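Local coordinates for protein trans-4-hydroxy-L-proline dehydratase (Clostridioides difficile 70-100-2010, PDB 6VXC) that uses a glycyl radical to dehydrate trans-4-hydroxy-L-proline to (S)-1-pyrroline-5-carboxylate in anaerobic degradation of this amino acid, at residues H755-L767 against K777-H789. Residues are numbered along the deposited sequence; the frame is centred on the assembly and turned at random.
Sequences HIQFNVFDKNVLL and KDLIVRVAGYSDH
N759 and R782 make the hydrogen bonds that join the two segments. The amide of N759 meets the backbone of R782 with both of its polar atoms: R782 N donates to N759 OD1 at 2.9 Å (N-H...O angle 162°), and N759 ND2 donates to R782 O, also at 2.9 Å. The pairing is nearly flat, since R782 O lies only 12° out of the N759 amide plane. One side chain thus satisfies the N-H and the C=O of a single residue, much as a neighbouring strand would, although the axes of strands 755-759 and 780-782 stay 6.9 Å apart.

A second polar group gathers at Q757, whose amide stands almost perpendicular to the R782 guanidinium. Its CD is 3.1 Å from R782 NE, and the amide touches both that guanidinium and the backbone at G785. R782 reaches it because its chain bends at chi2 (66°); beyond the bend, NH2 donates to S787 OG, so the arginine spans its own hairpin, and Y786 N sits over one guanidinium face, offset toward its rim.

Apolar contacts continue the interface toward helix 763-771. L766 splits its branches: CD2 presses on L779 CD2 at 3.5 Å, tighter than usual for two methyls, while CD1 meets V781 CG1 tip to tip at 4.0 Å and also lies over the centre of the F761 ring. Helix 795-803 adds I801 against F761 and V781.

The tight turn between strands 780-782 and 787-789 is the glycyl radical loop, with G785, which carries the radical in the active enzyme but not here, close to C454, the probable cysteine radical intermediate. The paired hydrogen bonds of the N759 amide at its base and the buried Q757-R782 packing beside it are consistent with this contact helping to hold the loop against the sheet that contains strand 755-759.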
loop_
_atom_site.group_PDB
_atom_site.type_symbol
_atom_site.label_atom_id
_atom_site.label_comp_id
_atom_site.label_asym_id
_atom_site.label_seq_id
_atom_site.Cartn_x
_atom_site.Cartn_y
_atom_site.Cartn_z
ATOM N N HIS A 755 13.653 1.360 6.910
ATOM C CA HIS A 755 13.174 0.124 6.316
ATOM C C HIS A 755 14.260 -0.489 5.446
ATOM O O HIS A 755 15.014 0.226 4.786
ATOM C CB HIS A 755 11.923 0.392 5.470
ATOM C CG HIS A 755 11.680 -0.626 4.402
ATOM N ND1 HIS A 755 12.219 -0.531 3.136
ATOM C CD2 HIS A 755 10.950 -1.764 4.417
ATOM C CE1 HIS A 755 11.822 -1.562 2.412
ATOM N NE2 HIS A 755 11.049 -2.326 3.168
ATOM N N ILE A 756 14.303 -1.820 5.416
ATOM C CA ILE A 756 15.124 -2.539 4.451
ATOM C C ILE A 756 14.468 -3.888 4.178
ATOM O O ILE A 756 13.857 -4.494 5.067
ATOM C CB ILE A 756 16.592 -2.664 4.948
ATOM C CG1 ILE A 756 17.545 -3.121 3.829
ATOM C CG2 ILE A 756 16.715 -3.576 6.164
ATOM C CD1 ILE A 756 18.999 -2.930 4.202
ATOM N N GLN A 757 14.603 -4.358 2.937
ATOM C CA GLN A 757 14.072 -5.653 2.529
ATOM C C GLN A 757 15.010 -6.243 1.474
ATOM O O GLN A 757 15.678 -5.504 0.753
ATOM C CB GLN A 757 12.658 -5.524 1.978
ATOM C CG GLN A 757 12.581 -4.687 0.718
ATOM C CD GLN A 757 11.152 -4.294 0.363
ATOM O OE1 GLN A 757 10.284 -4.205 1.237
ATOM N NE2 GLN A 757 10.890 -4.110 -0.927
ATOM N N PHE A 758 15.038 -7.574 1.366
ATOM C CA PHE A 758 16.085 -8.272 0.623
ATOM C C PHE A 758 15.532 -9.158 -0.493
ATOM O O PHE A 758 14.531 -9.858 -0.317
ATOM C CB PHE A 758 16.938 -9.143 1.562
ATOM C CG PHE A 758 17.560 -8.381 2.700
ATOM C CD1 PHE A 758 18.461 -7.345 2.450
ATOM C CD2 PHE A 758 17.248 -8.699 4.021
ATOM C CE1 PHE A 758 19.041 -6.640 3.502
ATOM C CE2 PHE A 758 17.819 -7.998 5.085
ATOM C CZ PHE A 758 18.724 -6.966 4.823
ATOM N N ASN A 759 16.204 -9.118 -1.637
ATOM C CA ASN A 759 16.163 -10.185 -2.625
ATOM C C ASN A 759 17.376 -11.093 -2.430
ATOM O O ASN A 759 18.478 -10.614 -2.157
ATOM C CB ASN A 759 16.155 -9.638 -4.056
ATOM C CG ASN A 759 14.753 -9.476 -4.615
ATOM O OD1 ASN A 759 13.924 -10.383 -4.529
ATOM N ND2 ASN A 759 14.488 -8.328 -5.215
ATOM N N VAL A 760 17.162 -12.401 -2.556
ATOM C CA VAL A 760 18.253 -13.373 -2.576
ATOM C C VAL A 760 17.940 -14.395 -3.658
ATOM O O VAL A 760 17.292 -15.413 -3.391
ATOM C CB VAL A 760 18.414 -14.058 -1.209
ATOM C CG1 VAL A 760 19.627 -15.043 -1.212
ATOM C CG2 VAL A 760 18.524 -13.041 -0.106
ATOM N N PHE A 761 18.385 -14.148 -4.882
ATOM C CA PHE A 761 18.038 -15.044 -5.972
ATOM C C PHE A 761 19.263 -15.338 -6.815
ATOM O O PHE A 761 20.250 -14.605 -6.803
ATOM C CB PHE A 761 16.899 -14.483 -6.847
ATOM C CG PHE A 761 17.171 -13.114 -7.457
ATOM C CD1 PHE A 761 18.058 -12.964 -8.515
ATOM C CD2 PHE A 761 16.474 -11.999 -7.010
ATOM C CE1 PHE A 761 18.282 -11.711 -9.092
ATOM C CE2 PHE A 761 16.687 -10.736 -7.579
ATOM C CZ PHE A 761 17.591 -10.594 -8.620
ATOM N N ASP A 762 19.197 -16.457 -7.515
ATOM C CA ASP A 762 20.187 -16.800 -8.522
ATOM C C ASP A 762 19.798 -16.133 -9.832
ATOM O O ASP A 762 18.738 -16.436 -10.389
ATOM C CB ASP A 762 20.266 -18.311 -8.702
ATOM C CG ASP A 762 21.516 -18.894 -8.125
ATOM O OD1 ASP A 762 21.499 -19.262 -6.928
ATOM O OD2 ASP A 762 22.517 -18.990 -8.874
ATOM N N LYS A 763 20.650 -15.233 -10.317
ATOM C CA LYS A 763 20.365 -14.529 -11.562
ATOM C C LYS A 763 19.981 -15.487 -12.684
ATOM O O LYS A 763 19.042 -15.223 -13.438
ATOM C CB LYS A 763 21.569 -13.677 -11.958
ATOM C CG LYS A 763 21.434 -12.926 -13.271
ATOM C CD LYS A 763 22.651 -12.030 -13.496
ATOM C CE LYS A 763 22.805 -11.597 -14.958
ATOM N NZ LYS A 763 21.899 -10.531 -15.455
ATOM N N ASN A 764 20.669 -16.624 -12.788
ATOM C CA ASN A 764 20.414 -17.519 -13.911
ATOM C C ASN A 764 19.018 -18.111 -13.855
ATOM O O ASN A 764 18.415 -18.353 -14.905
ATOM C CB ASN A 764 21.457 -18.636 -13.953
ATOM C CG ASN A 764 22.862 -18.101 -14.108
ATOM O OD1 ASN A 764 23.094 -17.137 -14.840
ATOM N ND2 ASN A 764 23.816 -18.734 -13.432
ATOM N N VAL A 765 18.481 -18.330 -12.653
ATOM C CA VAL A 765 17.102 -18.792 -12.531
ATOM C C VAL A 765 16.145 -17.761 -13.118
ATOM O O VAL A 765 15.200 -18.108 -13.830
ATOM C CB VAL A 765 16.768 -19.110 -11.061
ATOM C CG1 VAL A 765 15.290 -19.375 -10.884
ATOM C CG2 VAL A 765 17.584 -20.313 -10.573
ATOM N N LEU A 766 16.360 -16.478 -12.815
ATOM C CA LEU A 766 15.457 -15.459 -13.339
ATOM C C LEU A 766 15.564 -15.399 -14.856
ATOM O O LEU A 766 14.556 -15.257 -15.554
ATOM C CB LEU A 766 15.779 -14.089 -12.734
ATOM C CG LEU A 766 15.417 -13.792 -11.270
ATOM C CD1 LEU A 766 14.733 -12.462 -11.042
ATOM C CD2 LEU A 766 14.701 -14.924 -10.578
ATOM N N LEU A 767 16.787 -15.485 -15.381
ATOM C CA LEU A 767 16.975 -15.460 -16.832
ATOM C C LEU A 767 16.304 -16.657 -17.496
ATOM O O LEU A 767 15.671 -16.518 -18.545
ATOM C CB LEU A 767 18.465 -15.415 -17.155
ATOM C CG LEU A 767 19.172 -14.132 -16.713
ATOM C CD1 LEU A 767 20.651 -14.231 -16.974
ATOM C CD2 LEU A 767 18.594 -12.925 -17.421
ATOM N N LYS A 777 6.444 -21.056 -12.676
ATOM C CA LYS A 777 5.191 -20.471 -12.224
ATOM C C LYS A 777 5.203 -20.165 -10.732
ATOM O O LYS A 777 4.402 -19.345 -10.280
ATOM C CB LYS A 777 4.054 -21.436 -12.568
ATOM C CG LYS A 777 3.869 -21.623 -14.067
ATOM C CD LYS A 777 2.687 -22.520 -14.418
ATOM C CE LYS A 777 1.414 -22.173 -13.682
ATOM N NZ LYS A 777 0.374 -23.220 -13.928
ATOM N N ASP A 778 6.098 -20.800 -9.970
ATOM C CA ASP A 778 6.201 -20.626 -8.527
ATOM C C ASP A 778 7.223 -19.575 -8.111
ATOM O O ASP A 778 7.308 -19.259 -6.925
ATOM C CB ASP A 778 6.576 -21.964 -7.865
ATOM C CG ASP A 778 5.460 -22.998 -7.953
ATOM O OD1 ASP A 778 4.291 -22.611 -8.197
ATOM O OD2 ASP A 778 5.766 -24.205 -7.816
ATOM N N LEU A 779 7.974 -19.013 -9.045
ATOM C CA LEU A 779 9.081 -18.136 -8.697
ATOM C C LEU A 779 8.547 -16.794 -8.215
ATOM O O LEU A 779 7.815 -16.119 -8.942
ATOM C CB LEU A 779 9.986 -17.953 -9.908
ATOM C CG LEU A 779 11.160 -16.994 -9.779
ATOM C CD1 LEU A 779 12.115 -17.464 -8.687
ATOM C CD2 LEU A 779 11.846 -16.853 -11.124
ATOM N N ILE A 780 8.917 -16.407 -6.998
ATOM C CA ILE A 780 8.482 -15.167 -6.360
ATOM C C ILE A 780 9.711 -14.321 -6.046
ATOM O O ILE A 780 10.732 -14.854 -5.603
ATOM C CB ILE A 780 7.680 -15.460 -5.076
ATOM C CG1 ILE A 780 6.374 -16.193 -5.419
ATOM C CG2 ILE A 780 7.471 -14.182 -4.251
ATOM C CD1 ILE A 780 5.650 -16.752 -4.215
ATOM N N VAL A 781 9.632 -13.013 -6.314
ATOM C CA VAL A 781 10.721 -12.086 -6.001
ATOM C C VAL A 781 10.159 -10.861 -5.289
ATOM O O VAL A 781 8.951 -10.623 -5.265
ATOM C CB VAL A 781 11.537 -11.645 -7.245
ATOM C CG1 VAL A 781 12.223 -12.825 -7.889
ATOM C CG2 VAL A 781 10.671 -10.918 -8.231
ATOM N N ARG A 782 11.069 -10.080 -4.709
ATOM C CA ARG A 782 10.725 -8.818 -4.069
ATOM C C ARG A 782 10.738 -7.702 -5.108
ATOM O O ARG A 782 11.720 -7.532 -5.823
ATOM C CB ARG A 782 11.703 -8.490 -2.939
ATOM C CG ARG A 782 11.204 -7.404 -1.988
ATOM C CD ARG A 782 9.978 -7.886 -1.201
ATOM N NE ARG A 782 9.471 -6.866 -0.300
ATOM C CZ ARG A 782 8.486 -7.046 0.578
ATOM N NH1 ARG A 782 8.106 -6.045 1.364
ATOM N NH2 ARG A 782 7.893 -8.229 0.689
ATOM N N VAL A 783 9.645 -6.952 -5.180
ATOM C CA VAL A 783 9.522 -5.844 -6.124
ATOM C C VAL A 783 9.858 -4.560 -5.382
ATOM O O VAL A 783 11.011 -4.146 -5.373
ATOM C CB VAL A 783 8.125 -5.826 -6.771
ATOM C CG1 VAL A 783 8.016 -4.697 -7.767
ATOM C CG2 VAL A 783 7.892 -7.138 -7.483
ATOM N N ALA A 784 8.880 -3.941 -4.718
ATOM C CA ALA A 784 9.183 -2.750 -3.918
ATOM C C ALA A 784 8.103 -2.604 -2.847
ATOM O O ALA A 784 7.028 -2.072 -3.120
ATOM C CB ALA A 784 9.284 -1.502 -4.780
ATOM N N GLY A 785 8.404 -3.067 -1.640
ATOM C CA GLY A 785 7.414 -3.059 -0.583
ATOM C C GLY A 785 6.434 -4.204 -0.612
ATOM O O GLY A 785 5.485 -4.204 0.186
ATOM N N TYR A 786 6.634 -5.176 -1.504
ATOM C CA TYR A 786 5.796 -6.365 -1.620
ATOM C C TYR A 786 6.499 -7.394 -2.491
ATOM O O TYR A 786 7.393 -7.067 -3.268
ATOM C CB TYR A 786 4.432 -6.059 -2.222
ATOM C CG TYR A 786 4.475 -5.716 -3.692
ATOM C CD1 TYR A 786 4.983 -4.499 -4.121
ATOM C CD2 TYR A 786 4.029 -6.619 -4.652
ATOM C CE1 TYR A 786 5.011 -4.175 -5.462
ATOM C CE2 TYR A 786 4.058 -6.308 -6.000
ATOM C CZ TYR A 786 4.556 -5.081 -6.393
ATOM O OH TYR A 786 4.595 -4.751 -7.724
ATOM N N SER A 787 6.039 -8.632 -2.386
ATOM C CA SER A 787 6.523 -9.739 -3.195
ATOM C C SER A 787 5.467 -10.128 -4.215
ATOM O O SER A 787 4.267 -9.939 -3.993
ATOM C CB SER A 787 6.885 -10.956 -2.326
ATOM O OG SER A 787 7.892 -10.626 -1.391
ATOM N N ASP A 788 5.920 -10.651 -5.347
ATOM C CA ASP A 788 5.004 -11.044 -6.408
ATOM C C ASP A 788 5.644 -12.147 -7.234
ATOM O O ASP A 788 6.858 -12.320 -7.225
ATOM C CB ASP A 788 4.637 -9.841 -7.302
ATOM C CG ASP A 788 3.250 -9.972 -7.934
ATOM O OD1 ASP A 788 2.726 -11.107 -8.022
ATOM O OD2 ASP A 788 2.687 -8.923 -8.340
ATOM N N HIS A 789 4.816 -12.878 -7.969
ATOM C CA HIS A 789 5.346 -13.834 -8.931
ATOM C C HIS A 789 6.107 -13.112 -10.033
ATOM O O HIS A 789 5.637 -12.110 -10.576
ATOM C CB HIS A 789 4.219 -14.674 -9.531
ATOM C CG HIS A 789 3.696 -15.718 -8.601
ATOM N ND1 HIS A 789 2.654 -15.484 -7.733
ATOM C CD2 HIS A 789 4.091 -16.993 -8.381
ATOM C CE1 HIS A 789 2.424 -16.573 -7.022
ATOM N NE2 HIS A 789 3.278 -17.506 -7.399
#